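Local coordinates for cell division protein FtsI/penicillin binding protein 2 (Legionella pneumophila subsp. pneumophila ATCC 43290, PDB 4ZTK) that probably cross-links peptidoglycan stem peptides during cell division, as a penicillin-binding D,D-transpeptidase of the FtsI type, at residues W71-F85 with G182-Y196. Sequence-based numbering, arbitrary orientation.
Sequences WKSRIFSPGSTIKPF and GENIPVTIESLIKSY
Gly182, which closes the preceding helix in a Schellman motif, lies against Gly79 and the methyl CG2 of Ile82; its CA-H points at Gly79 O. Further on, Ile185 and Ile82 meet tip to tip, CD1 of the former 4.0 Å from CG1 of the latter, while Pro186 lies alongside Ile75. Val187 then forms an isolated antiparallel bridge with Phe76: its N reaches Phe76 O at 2.8 Å, and Phe76 N returns a bond to Val187 O, both nearly straight. Val187 CG2 sits over one face of the Phe76 ring, 3.8 Å from its centroid, in a CH-pi contact; with chi1 at 62°, Phe76 CG stands between its backbone N and carbonyl carbon, and the ring is turned back over the second segment. Thr188 opens the next helix in a capping box with Ser191. Ile189 brings CD1 to within 3.6 Å of Phe76 CZ, and a water that accepts from Ile189 N lies 2.6 Å from both Trp71 O and Arg74 O. Leu192 crosses Phe76 and Thr81 at about a right angle, its CD2 lying near Phe76 CE2 and Thr81 OG1. Finally, Tyr196 OH donates to Thr81 O at 2.5 Å, in the carbonyl plane and on a lone pair, while its ring receives the edge of Phe85 in a T-shaped stack (planes at 84°). Thr81 and Ile82 lie between Ser80 and Lys83, which fit the SxxK motif of penicillin-binding transpeptidases, probably with Ser80 as the nucleophile. Around this buried contact, Phe59 of strand 56-63 touches Trp71 and Ile189, Leu181 of helix 172-181 meets Lys83, and Lys248 of strand 246-253 touches Ser80, Lys83 and Tyr196.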
# COMPACT_ATOMS: atom_id res chain seq x y z
N TRP A 71 -3.58 5.43 14.59
CA TRP A 71 -3.41 5.32 13.15
C TRP A 71 -4.59 5.93 12.39
O TRP A 71 -4.57 6.00 11.16
CB TRP A 71 -3.23 3.86 12.73
CG TRP A 71 -1.89 3.31 13.08
CD1 TRP A 71 -1.58 2.52 14.15
CD2 TRP A 71 -0.67 3.52 12.36
NE1 TRP A 71 -0.24 2.21 14.14
CE2 TRP A 71 0.34 2.81 13.05
CE3 TRP A 71 -0.33 4.22 11.20
CZ2 TRP A 71 1.66 2.80 12.62
CZ3 TRP A 71 0.98 4.21 10.77
CH2 TRP A 71 1.97 3.50 11.48
N LYS A 72 -5.62 6.35 13.11
CA LYS A 72 -6.74 7.05 12.49
C LYS A 72 -6.27 8.39 11.94
O LYS A 72 -6.84 8.89 10.97
CB LYS A 72 -7.88 7.27 13.50
CG LYS A 72 -8.59 6.01 13.97
CD LYS A 72 -10.01 6.35 14.44
CE LYS A 72 -10.69 5.17 15.12
NZ LYS A 72 -10.28 5.04 16.55
N SER A 73 -5.24 8.96 12.54
CA SER A 73 -4.74 10.27 12.12
C SER A 73 -3.24 10.31 11.79
O SER A 73 -2.77 11.28 11.19
CB SER A 73 -5.07 11.32 13.18
OG SER A 73 -4.55 10.95 14.45
N ARG A 74 -2.51 9.27 12.17
CA ARG A 74 -1.05 9.26 12.04
C ARG A 74 -0.53 9.44 10.61
O ARG A 74 -1.02 8.80 9.67
CB ARG A 74 -0.47 7.98 12.66
CG ARG A 74 1.04 7.87 12.62
CD ARG A 74 1.51 6.79 13.59
NE ARG A 74 2.93 6.47 13.43
CZ ARG A 74 3.58 5.59 14.18
NH1 ARG A 74 2.94 4.93 15.14
NH2 ARG A 74 4.87 5.36 13.98
N ILE A 75 0.46 10.31 10.45
CA ILE A 75 1.04 10.60 9.14
C ILE A 75 2.33 9.83 8.94
O ILE A 75 3.22 9.86 9.80
CB ILE A 75 1.33 12.10 8.97
CG1 ILE A 75 0.03 12.92 9.07
CG2 ILE A 75 2.04 12.37 7.65
CD1 ILE A 75 0.24 14.42 8.91
N PHE A 76 2.45 9.14 7.82
CA PHE A 76 3.64 8.35 7.55
C PHE A 76 4.00 8.37 6.07
O PHE A 76 3.28 8.93 5.25
CB PHE A 76 3.46 6.91 8.06
CG PHE A 76 2.34 6.15 7.39
CD1 PHE A 76 1.02 6.37 7.75
CD2 PHE A 76 2.61 5.21 6.41
CE1 PHE A 76 -0.01 5.68 7.13
CE2 PHE A 76 1.59 4.51 5.79
CZ PHE A 76 0.28 4.75 6.16
N SER A 77 5.14 7.78 5.74
CA SER A 77 5.56 7.65 4.36
C SER A 77 5.15 6.28 3.83
O SER A 77 5.20 5.30 4.57
CB SER A 77 7.08 7.84 4.26
OG SER A 77 7.57 7.33 3.03
N PRO A 78 4.70 6.22 2.57
CA PRO A 78 4.17 4.98 2.00
C PRO A 78 5.27 4.03 1.55
O PRO A 78 5.00 2.85 1.32
CB PRO A 78 3.38 5.47 0.79
CG PRO A 78 4.13 6.68 0.35
CD PRO A 78 4.59 7.34 1.62
N GLY A 79 6.49 4.54 1.43
CA GLY A 79 7.61 3.74 0.94
C GLY A 79 7.29 3.15 -0.41
O GLY A 79 6.64 3.80 -1.25
N SER A 80 7.70 1.91 -0.63
CA SER A 80 7.55 1.26 -1.93
C SER A 80 6.10 0.96 -2.37
O SER A 80 5.88 0.55 -3.51
CB SER A 80 8.41 -0.00 -2.02
OG SER A 80 9.79 0.31 -1.88
N THR A 81 5.12 1.17 -1.49
CA THR A 81 3.73 1.04 -1.91
C THR A 81 3.33 2.16 -2.89
O THR A 81 2.26 2.10 -3.50
CB THR A 81 2.72 0.97 -0.73
OG1 THR A 81 2.75 2.19 0.02
CG2 THR A 81 3.05 -0.21 0.19
N ILE A 82 4.19 3.17 -3.04
CA ILE A 82 3.99 4.21 -4.05
C ILE A 82 4.32 3.71 -5.46
O ILE A 82 3.81 4.23 -6.45
CB ILE A 82 4.84 5.48 -3.78
CG1 ILE A 82 4.32 6.67 -4.59
CG2 ILE A 82 6.31 5.25 -4.14
CD1 ILE A 82 2.93 7.05 -4.28
N LYS A 83 5.18 2.69 -5.54
CA LYS A 83 5.74 2.24 -6.82
C LYS A 83 4.72 1.93 -7.93
O LYS A 83 4.95 2.30 -9.08
CB LYS A 83 6.72 1.07 -6.62
CG LYS A 83 8.08 1.49 -6.05
CD LYS A 83 8.98 0.28 -5.79
CE LYS A 83 10.44 0.69 -5.58
NZ LYS A 83 10.63 1.60 -4.42
N PRO A 84 3.61 1.23 -7.60
CA PRO A 84 2.60 0.98 -8.64
C PRO A 84 2.07 2.25 -9.29
O PRO A 84 1.75 2.23 -10.48
CB PRO A 84 1.48 0.28 -7.86
CG PRO A 84 2.17 -0.42 -6.76
CD PRO A 84 3.30 0.50 -6.35
N PHE A 85 1.97 3.33 -8.52
CA PHE A 85 1.44 4.59 -9.05
C PHE A 85 2.47 5.33 -9.91
O PHE A 85 2.11 5.97 -10.90
CB PHE A 85 0.93 5.47 -7.91
CG PHE A 85 -0.12 4.80 -7.06
CD1 PHE A 85 -1.45 4.82 -7.43
CD2 PHE A 85 0.24 4.11 -5.90
CE1 PHE A 85 -2.42 4.19 -6.65
CE2 PHE A 85 -0.72 3.48 -5.12
CZ PHE A 85 -2.06 3.52 -5.50
N GLY A 182 8.90 6.84 -2.27
CA GLY A 182 7.82 7.18 -1.36
C GLY A 182 8.36 7.85 -0.12
O GLY A 182 7.80 7.72 0.96
N GLU A 183 9.46 8.58 -0.30
CA GLU A 183 10.16 9.24 0.80
C GLU A 183 9.58 10.62 1.14
O GLU A 183 9.41 10.95 2.32
CB GLU A 183 11.65 9.36 0.44
CG GLU A 183 12.54 9.87 1.55
CD GLU A 183 14.02 9.79 1.19
OE1 GLU A 183 14.64 10.86 0.96
OE2 GLU A 183 14.56 8.67 1.12
N ASN A 184 9.29 11.42 0.12
CA ASN A 184 8.79 12.78 0.36
C ASN A 184 7.27 12.92 0.19
O ASN A 184 6.78 13.91 -0.35
CB ASN A 184 9.53 13.81 -0.51
CG ASN A 184 9.26 13.63 -2.00
OD1 ASN A 184 9.19 12.50 -2.50
ND2 ASN A 184 9.11 14.74 -2.72
N ILE A 185 6.53 11.91 0.65
CA ILE A 185 5.08 11.90 0.46
C ILE A 185 4.36 11.51 1.75
O ILE A 185 4.44 10.37 2.18
CB ILE A 185 4.67 10.95 -0.68
CG1 ILE A 185 5.45 11.26 -1.96
CG2 ILE A 185 3.18 11.03 -0.93
CD1 ILE A 185 5.20 10.29 -3.10
N PRO A 186 3.65 12.47 2.36
CA PRO A 186 2.86 12.19 3.57
C PRO A 186 1.54 11.49 3.22
O PRO A 186 0.77 12.00 2.41
CB PRO A 186 2.58 13.58 4.13
CG PRO A 186 2.57 14.47 2.93
CD PRO A 186 3.57 13.88 1.96
N VAL A 187 1.30 10.33 3.82
CA VAL A 187 0.02 9.64 3.67
C VAL A 187 -0.57 9.29 5.03
O VAL A 187 0.12 9.35 6.05
CB VAL A 187 0.13 8.35 2.80
CG1 VAL A 187 0.67 8.67 1.42
CG2 VAL A 187 0.99 7.29 3.49
N THR A 188 -1.85 8.95 5.04
CA THR A 188 -2.47 8.33 6.20
C THR A 188 -2.97 6.97 5.75
O THR A 188 -2.93 6.66 4.56
CB THR A 188 -3.66 9.15 6.74
OG1 THR A 188 -4.65 9.27 5.71
CG2 THR A 188 -3.21 10.54 7.17
N ILE A 189 -3.42 6.15 6.69
CA ILE A 189 -3.99 4.86 6.35
C ILE A 189 -5.16 5.07 5.39
O ILE A 189 -5.26 4.41 4.36
CB ILE A 189 -4.49 4.11 7.61
CG1 ILE A 189 -3.31 3.75 8.51
CG2 ILE A 189 -5.24 2.85 7.21
CD1 ILE A 189 -2.29 2.86 7.84
N GLU A 190 -6.01 6.04 5.72
CA GLU A 190 -7.18 6.37 4.91
C GLU A 190 -6.83 6.83 3.49
O GLU A 190 -7.45 6.38 2.52
CB GLU A 190 -8.03 7.44 5.60
CG GLU A 190 -9.33 7.76 4.86
CD GLU A 190 -10.24 8.70 5.65
OE1 GLU A 190 -11.47 8.56 5.55
OE2 GLU A 190 -9.71 9.59 6.35
N SER A 191 -5.86 7.72 3.35
CA SER A 191 -5.55 8.25 2.03
C SER A 191 -4.86 7.19 1.18
O SER A 191 -5.12 7.07 -0.02
CB SER A 191 -4.69 9.52 2.11
OG SER A 191 -3.34 9.22 2.41
N LEU A 192 -4.00 6.39 1.80
CA LEU A 192 -3.26 5.37 1.07
C LEU A 192 -4.17 4.26 0.54
O LEU A 192 -4.05 3.85 -0.62
CB LEU A 192 -2.13 4.79 1.93
CG LEU A 192 -1.20 3.80 1.22
CD1 LEU A 192 -0.58 4.41 -0.05
CD2 LEU A 192 -0.11 3.28 2.16
N ILE A 193 -5.08 3.78 1.38
CA ILE A 193 -5.98 2.71 0.94
C ILE A 193 -6.96 3.22 -0.11
O ILE A 193 -7.39 2.47 -1.00
CB ILE A 193 -6.70 2.02 2.13
CG1 ILE A 193 -7.31 0.68 1.69
CG2 ILE A 193 -7.76 2.94 2.75
CD1 ILE A 193 -7.95 -0.12 2.83
N LYS A 194 -7.30 4.51 -0.04
CA LYS A 194 -8.19 5.09 -1.04
C LYS A 194 -7.49 5.17 -2.40
O LYS A 194 -8.12 4.99 -3.44
CB LYS A 194 -8.70 6.46 -0.60
CG LYS A 194 -9.83 6.39 0.44
CD LYS A 194 -10.28 7.77 0.89
CE LYS A 194 -11.41 7.68 1.91
NZ LYS A 194 -12.70 7.25 1.30
N SER A 195 -6.18 5.43 -2.38
CA SER A 195 -5.40 5.43 -3.61
C SER A 195 -5.38 4.03 -4.22
O SER A 195 -5.54 3.88 -5.44
CB SER A 195 -3.97 5.92 -3.34
OG SER A 195 -4.00 7.27 -2.90
N TYR A 196 -5.19 3.01 -3.39
CA TYR A 196 -5.25 1.64 -3.89
C TYR A 196 -6.66 1.26 -4.36
O TYR A 196 -6.82 0.46 -5.28
CB TYR A 196 -4.70 0.65 -2.86
CG TYR A 196 -3.21 0.46 -3.03
CD1 TYR A 196 -2.31 1.30 -2.40
CD2 TYR A 196 -2.71 -0.55 -3.84
CE1 TYR A 196 -0.94 1.15 -2.57
CE2 TYR A 196 -1.35 -0.71 -4.02
CZ TYR A 196 -0.47 0.14 -3.39
OH TYR A 196 0.88 -0.02 -3.56
O HOH W 1 -2.93 7.01 9.48
O HOH W 2 -6.11 7.13 8.66